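Local coordinates for protein ferritin (Mycoplasma penetrans, PDB 7DIE) that probably oxidises ferrous iron and stores it in ferric form inside a hollow shell built from 24 copies of the subunit, at residues V22-C25 and A26-L29; L75-N78 and Q79-P83; T113-S116 and L117-K120. One frame throughout, in Å; residues are numbered along the deposited sequence.

Contact 1. Residues V22-C25 and A26-L29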
loop_
_atom_site.group_PDB
_atom_site.type_symbol
_atom_site.label_atom_id
_atom_site.label_comp_id
_atom_site.label_asym_id
_atom_site.label_seq_id
_atom_site.Cartn_x
_atom_site.Cartn_y
_atom_site.Cartn_z
ATOM N N VAL A 22 19.388 36.947 -32.239
ATOM C CA VAL A 22 18.764 37.985 -31.419
ATOM C C VAL A 22 18.357 37.424 -30.059
ATOM O O VAL A 22 18.522 38.089 -29.021
ATOM C CB VAL A 22 17.571 38.608 -32.163
ATOM C CG1 VAL A 22 16.787 39.540 -31.235
ATOM C CG2 VAL A 22 18.065 39.371 -33.408
ATOM N N GLU A 23 17.823 36.195 -30.027
ATOM C CA GLU A 23 17.521 35.578 -28.726
ATOM C C GLU A 23 18.794 35.329 -27.919
ATOM O O GLU A 23 18.803 35.480 -26.688
ATOM C CB GLU A 23 16.765 34.260 -28.919
ATOM C CG GLU A 23 15.444 34.386 -29.700
ATOM C CD GLU A 23 14.255 34.703 -28.800
ATOM O OE1 GLU A 23 14.463 35.170 -27.652
ATOM O OE2 GLU A 23 13.108 34.478 -29.246
ATOM N N LEU A 24 19.872 34.921 -28.592
ATOM C CA LEU A 24 21.148 34.728 -27.911
ATOM C C LEU A 24 21.735 36.058 -27.465
ATOM O O LEU A 24 22.376 36.143 -26.413
ATOM C CB LEU A 24 22.129 33.990 -28.838
ATOM C CG LEU A 24 23.566 33.794 -28.338
ATOM C CD1 LEU A 24 23.578 33.080 -26.979
ATOM C CD2 LEU A 24 24.393 33.015 -29.396
ATOM N N CYS A 25 21.535 37.113 -28.254
ATOM C CA CYS A 25 22.008 38.418 -27.813
ATOM C C CYS A 25 21.322 38.799 -26.507
ATOM O O CYS A 25 21.971 39.276 -25.563
ATOM C CB CYS A 25 21.752 39.462 -28.910
ATOM S SG CYS A 25 22.357 41.113 -28.500
ATOM N N ALA A 26 20.019 38.519 -26.411
ATOM C CA ALA A 26 19.269 38.770 -25.186
ATOM C C ALA A 26 19.805 37.930 -24.039
ATOM O O ALA A 26 20.028 38.441 -22.939
ATOM C CB ALA A 26 17.780 38.487 -25.409
ATOM N N ALA A 27 20.019 36.631 -24.283
ATOM C CA ALA A 27 20.584 35.760 -23.250
ATOM C C ALA A 27 21.920 36.297 -22.765
ATOM O O ALA A 27 22.155 36.416 -21.555
ATOM C CB ALA A 27 20.757 34.333 -23.787
ATOM N N ASN A 28 22.811 36.614 -23.712
ATOM C CA ASN A 28 24.121 37.165 -23.381
ATOM C C ASN A 28 24.001 38.443 -22.570
ATOM O O ASN A 28 24.747 38.644 -21.607
ATOM C CB ASN A 28 24.919 37.426 -24.665
ATOM C CG ASN A 28 25.474 36.147 -25.262
ATOM O OD1 ASN A 28 25.668 35.168 -24.543
ATOM N ND2 ASN A 28 25.749 36.151 -26.574
ATOM N N LEU A 29 23.092 39.334 -22.963
ATOM C CA LEU A 29 22.887 40.556 -22.188
ATOM C C LEU A 29 22.382 40.240 -20.786
ATOM O O LEU A 29 22.868 40.807 -19.793
ATOM C CB LEU A 29 21.918 41.499 -22.916
ATOM C CG LEU A 29 21.622 42.756 -22.082
ATOM C CD1 LEU A 29 22.870 43.647 -21.943
ATOM C CD2 LEU A 29 20.446 43.548 -22.634
#
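L24 lays its branched end against the amide of N28, one turn further along helix 10-39. CG of L24 is 3.7 Å from ND2 of N28, and CD1 of L24 comes 3.8 Å from OD1 of N28, so the leucine packs against both ends of the amide while the two side chains cross obliquely. With its CG beside the backbone N and opposite the carbonyl carbon (chi1 -76°), N28 leans back toward the preceding turn. There its CG lies 3.3 Å from O of L24, the same oxygen that takes the nearly straight helical bond from N of N28 at 2.8 Å (172° at the hydrogen). Asparagine suits this buried place because ND2 hydrogen-bonds to O of S81 in the loop alongside, while the apolar leucine packs against the amide. A26 and A27 keep the neighbouring faces slim: A26 meets M101 and V105 of helix 91-118, and A27 meets K56. E23 turns to the interior, where OE1 forms a salt bridge with K56 and OE2 accepts from H19 and from H60, itself an iron ligand; E23 is thus a second-shell residue of the iron site. L24 and N28 also pack on N28 and L24 of a second subunit, and a helix facing an iron site on one side and a partner subunit on the other is typical of the ferritin four-helix bundle.

Contact 2. Residues L75-N78 and Q79-P83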
loop_
_atom_site.group_PDB
_atom_site.type_symbol
_atom_site.label_atom_id
_atom_site.label_comp_id
_atom_site.label_asym_id
_atom_site.label_seq_id
_atom_site.Cartn_x
_atom_site.Cartn_y
_atom_site.Cartn_z
ATOM N N LEU A 75 22.251 26.803 -39.241
ATOM C CA LEU A 75 22.272 27.921 -38.302
ATOM C C LEU A 75 23.623 28.622 -38.344
ATOM O O LEU A 75 24.664 27.988 -38.168
ATOM C CB LEU A 75 22.000 27.427 -36.878
ATOM C CG LEU A 75 22.238 28.413 -35.735
ATOM C CD1 LEU A 75 21.243 29.557 -35.843
ATOM C CD2 LEU A 75 22.067 27.689 -34.386
ATOM N N LYS A 76 23.606 29.933 -38.540
ATOM C CA LYS A 76 24.821 30.737 -38.583
ATOM C C LYS A 76 24.834 31.691 -37.392
ATOM O O LYS A 76 23.969 32.562 -37.292
ATOM C CB LYS A 76 24.893 31.520 -39.898
ATOM C CG LYS A 76 24.728 30.662 -41.167
ATOM C CD LYS A 76 23.981 31.418 -42.266
ATOM C CE LYS A 76 23.819 30.576 -43.529
ATOM N NZ LYS A 76 23.117 31.315 -44.621
ATOM N N ILE A 77 25.804 31.529 -36.497
ATOM C CA ILE A 77 26.011 32.466 -35.392
ATOM C C ILE A 77 26.979 33.542 -35.855
ATOM O O ILE A 77 27.967 33.242 -36.535
ATOM C CB ILE A 77 26.559 31.761 -34.136
ATOM C CG1 ILE A 77 25.744 30.506 -33.781
ATOM C CG2 ILE A 77 26.671 32.748 -32.971
ATOM C CD1 ILE A 77 24.320 30.744 -33.661
ATOM N N ASN A 78 26.715 34.792 -35.490
ATOM C CA ASN A 78 27.615 35.860 -35.904
ATOM C C ASN A 78 27.541 37.002 -34.893
ATOM O O ASN A 78 27.020 36.844 -33.785
ATOM C CB ASN A 78 27.273 36.309 -37.333
ATOM C CG ASN A 78 25.858 36.820 -37.452
ATOM O OD1 ASN A 78 25.306 37.393 -36.509
ATOM N ND2 ASN A 78 25.257 36.620 -38.617
ATOM N N GLN A 79 28.035 38.173 -35.300
ATOM C CA GLN A 79 28.184 39.314 -34.403
ATOM C C GLN A 79 26.857 39.824 -33.863
ATOM O O GLN A 79 26.851 40.545 -32.862
ATOM C CB GLN A 79 28.894 40.456 -35.140
ATOM C CG GLN A 79 30.409 40.393 -35.100
ATOM C CD GLN A 79 30.969 39.065 -35.585
ATOM O OE1 GLN A 79 31.808 38.448 -34.916
ATOM N NE2 GLN A 79 30.513 38.618 -36.759
ATOM N N ILE A 80 25.738 39.496 -34.512
ATOM C CA ILE A 80 24.437 39.922 -33.994
ATOM C C ILE A 80 24.235 39.416 -32.571
ATOM O O ILE A 80 23.549 40.058 -31.764
ATOM C CB ILE A 80 23.307 39.451 -34.933
ATOM C CG1 ILE A 80 23.457 40.117 -36.300
ATOM C CG2 ILE A 80 21.908 39.794 -34.361
ATOM C CD1 ILE A 80 23.549 41.611 -36.196
ATOM N N SER A 81 24.859 38.287 -32.230
ATOM C CA SER A 81 24.647 37.650 -30.934
ATOM C C SER A 81 25.357 38.348 -29.782
ATOM O O SER A 81 25.109 37.989 -28.628
ATOM C CB SER A 81 25.119 36.197 -30.990
ATOM O OG SER A 81 26.550 36.129 -31.013
ATOM N N VAL A 82 26.252 39.298 -30.049
ATOM C CA VAL A 82 27.077 39.921 -29.019
ATOM C C VAL A 82 26.442 41.274 -28.663
ATOM O O VAL A 82 26.382 42.158 -29.533
ATOM C CB VAL A 82 28.526 40.098 -29.489
ATOM C CG1 VAL A 82 29.359 40.795 -28.410
ATOM C CG2 VAL A 82 29.127 38.744 -29.838
ATOM N N PRO A 83 25.977 41.469 -27.431
ATOM C CA PRO A 83 25.292 42.728 -27.109
ATOM C C PRO A 83 26.273 43.879 -26.964
ATOM O O PRO A 83 27.415 43.703 -26.545
ATOM C CB PRO A 83 24.585 42.425 -25.779
ATOM C CG PRO A 83 25.358 41.336 -25.181
ATOM C CD PRO A 83 25.948 40.520 -26.307
#
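S81 points its hydroxyl back at the carbonyl of N78, while the amide of N78 reaches forward over the NH of I80. OD1 of N78 and the NH of I80 make an Asx turn, and the NH of S81, bonded to O of N78, closes a 3-10 turn in the long loop between helices 43-70 and 91-118. N78 holds its CG between its own backbone N and carbonyl carbon (chi1 60°), which carries OD1 toward the following residues. From there OD1 accepts the bond from N of I80 at 2.9 Å, the donor tilted 27° from the plane of the amide carbonyl. Asparagine suits this place since its short side chain can imitate a backbone carbonyl. The main-chain O of N78 is gripped twice: N of S81 donates to it at 3.0 Å, and OG of S81 adds a second bond of 2.9 Å nearly along the C=O axis. Serine is apt because its hydroxyl is short enough to return to the same oxygen as its own NH. V82 N bonds to O of Q79, continuing the 3-10 pattern. Before the turn the chain is extended and lies along helix 10-39, where N21 receives the NH of N78 and donates to the carbonyl of K76; L75 bonds through its backbone to H32 and T35 of a second subunit, placing the loop at a subunit interface. I77, buried, rests on Y20 of its own chain and on N28 of the second subunit, and turns its CG2 to within 3.9 Å of OG of S81.

Contact 3. Residues T113-S116 and L117-K120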
loop_
_atom_site.group_PDB
_atom_site.type_symbol
_atom_site.label_atom_id
_atom_site.label_comp_id
_atom_site.label_asym_id
_atom_site.label_seq_id
_atom_site.Cartn_x
_atom_site.Cartn_y
_atom_site.Cartn_z
ATOM N N THR A 113 7.972 36.510 -38.498
ATOM C CA THR A 113 6.616 36.019 -38.681
ATOM C C THR A 113 5.993 36.626 -39.931
ATOM O O THR A 113 5.467 35.913 -40.791
ATOM C CB THR A 113 5.781 36.345 -37.438
ATOM O OG1 THR A 113 6.344 35.668 -36.305
ATOM C CG2 THR A 113 4.331 35.910 -37.634
ATOM N N GLU A 114 6.076 37.951 -40.060
ATOM C CA GLU A 114 5.456 38.624 -41.195
ATOM C C GLU A 114 6.105 38.213 -42.516
ATOM O O GLU A 114 5.411 37.921 -43.499
ATOM C CB GLU A 114 5.545 40.134 -41.010
ATOM C CG GLU A 114 4.883 40.890 -42.143
ATOM C CD GLU A 114 4.952 42.403 -41.966
ATOM O OE1 GLU A 114 4.303 43.109 -42.761
ATOM O OE2 GLU A 114 5.633 42.881 -41.034
ATOM N N ILE A 115 7.439 38.196 -42.562
ATOM C CA ILE A 115 8.115 37.893 -43.819
ATOM C C ILE A 115 7.899 36.435 -44.202
ATOM O O ILE A 115 7.695 36.119 -45.375
ATOM C CB ILE A 115 9.615 38.257 -43.749
ATOM C CG1 ILE A 115 9.809 39.736 -43.406
ATOM C CG2 ILE A 115 10.325 37.952 -45.080
ATOM C CD1 ILE A 115 8.941 40.671 -44.216
ATOM N N SER A 116 7.913 35.515 -43.229
ATOM C CA SER A 116 7.695 34.116 -43.599
ATOM C C SER A 116 6.306 33.921 -44.201
ATOM O O SER A 116 6.147 33.197 -45.194
ATOM C CB SER A 116 7.925 33.190 -42.391
ATOM O OG SER A 116 6.965 33.449 -41.401
ATOM N N LEU A 117 5.291 34.589 -43.647
ATOM C CA LEU A 117 3.952 34.496 -44.224
ATOM C C LEU A 117 3.917 35.116 -45.621
ATOM O O LEU A 117 3.336 34.552 -46.556
ATOM C CB LEU A 117 2.933 35.190 -43.313
ATOM C CG LEU A 117 1.470 35.157 -43.778
ATOM C CD1 LEU A 117 0.988 33.724 -43.849
ATOM C CD2 LEU A 117 0.550 35.975 -42.864
ATOM N N LEU A 118 4.513 36.300 -45.761
ATOM C CA LEU A 118 4.607 36.958 -47.069
ATOM C C LEU A 118 5.187 36.016 -48.113
ATOM O O LEU A 118 4.690 35.917 -49.242
ATOM C CB LEU A 118 5.501 38.192 -46.937
ATOM C CG LEU A 118 5.748 38.981 -48.215
ATOM C CD1 LEU A 118 4.407 39.504 -48.707
ATOM C CD2 LEU A 118 6.729 40.096 -47.921
ATOM N N ALA A 119 6.244 35.316 -47.741
ATOM C CA ALA A 119 6.960 34.401 -48.619
ATOM C C ALA A 119 6.275 33.062 -48.769
ATOM O O ALA A 119 6.839 32.185 -49.431
ATOM C CB ALA A 119 8.382 34.197 -48.093
ATOM N N LYS A 120 5.085 32.890 -48.178
ATOM C CA LYS A 120 4.329 31.636 -48.241
ATOM C C LYS A 120 5.116 30.493 -47.617
ATOM O O LYS A 120 4.952 29.327 -47.988
ATOM C CB LYS A 120 3.931 31.268 -49.677
ATOM C CG LYS A 120 3.465 32.424 -50.527
ATOM C CD LYS A 120 2.167 32.963 -50.012
ATOM C CE LYS A 120 1.487 33.857 -51.053
ATOM N NZ LYS A 120 0.399 34.629 -50.406
#
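L117, S116 and I115 carry most of this contact, the last full turn of helix 91-118 before the chain breaks away. N of L117 donates to O of T113 at 3.2 Å, and its CB leans on that same oxygen at 3.6 Å, but the isobutyl end leads off the helix, with CG opposite the backbone N (chi1 -179°). S116 turns its OG back along the helix to bond O of V112, with O of T113 a further acceptor within reach at 2.9 Å; serine can thus occupy a buried helical place by spending its hydroxyl on the backbone. I115 brings its CD1 within 4.4 Å of CD2 of L118, a light apolar touch between the ends of two branched side chains one turn apart. Within the subunit, S116 packs on I12 and T124, and I115 on I12 and L15 of helix 10-39. L117 packs on L117 of two neighbouring subunits, a clustering consistent with a threefold axis of the ferritin shell, and the ion pairs that E114 and K120 make with K120 and E114 of those neighbours are long and weak. A119 N donates to O of I115 at 2.9 Å. K120 then leaves helical geometry with a positive phi of 61° in a Schellman motif, its N bonded to O of L117 at 2.9 Å. The chemistry implies a helix end finished by its own backbone, the last NH groups bonded back into the final turn, while L117 presents an apolar end to its neighbours.

From the N terminus the chain meets contact 1 midway along helix 10-39, contact 2 in the connection after helix 43-70, and contact 3 at the end of helix 91-118. Each lies within one continuous stretch and closes nothing larger than a turn, so the three stand in series and none nests or crosses. Contacts 1 and 2 nevertheless touch in space: C25 SG is 3.6 Å from CA of P83, and L24 CD2 is 3.6 Å from CB of S81, seating the loop on the first helix beside the second subunit. Contact 3 stands apart, about 24 Å from contact 1 centre to centre, and meets two other subunits.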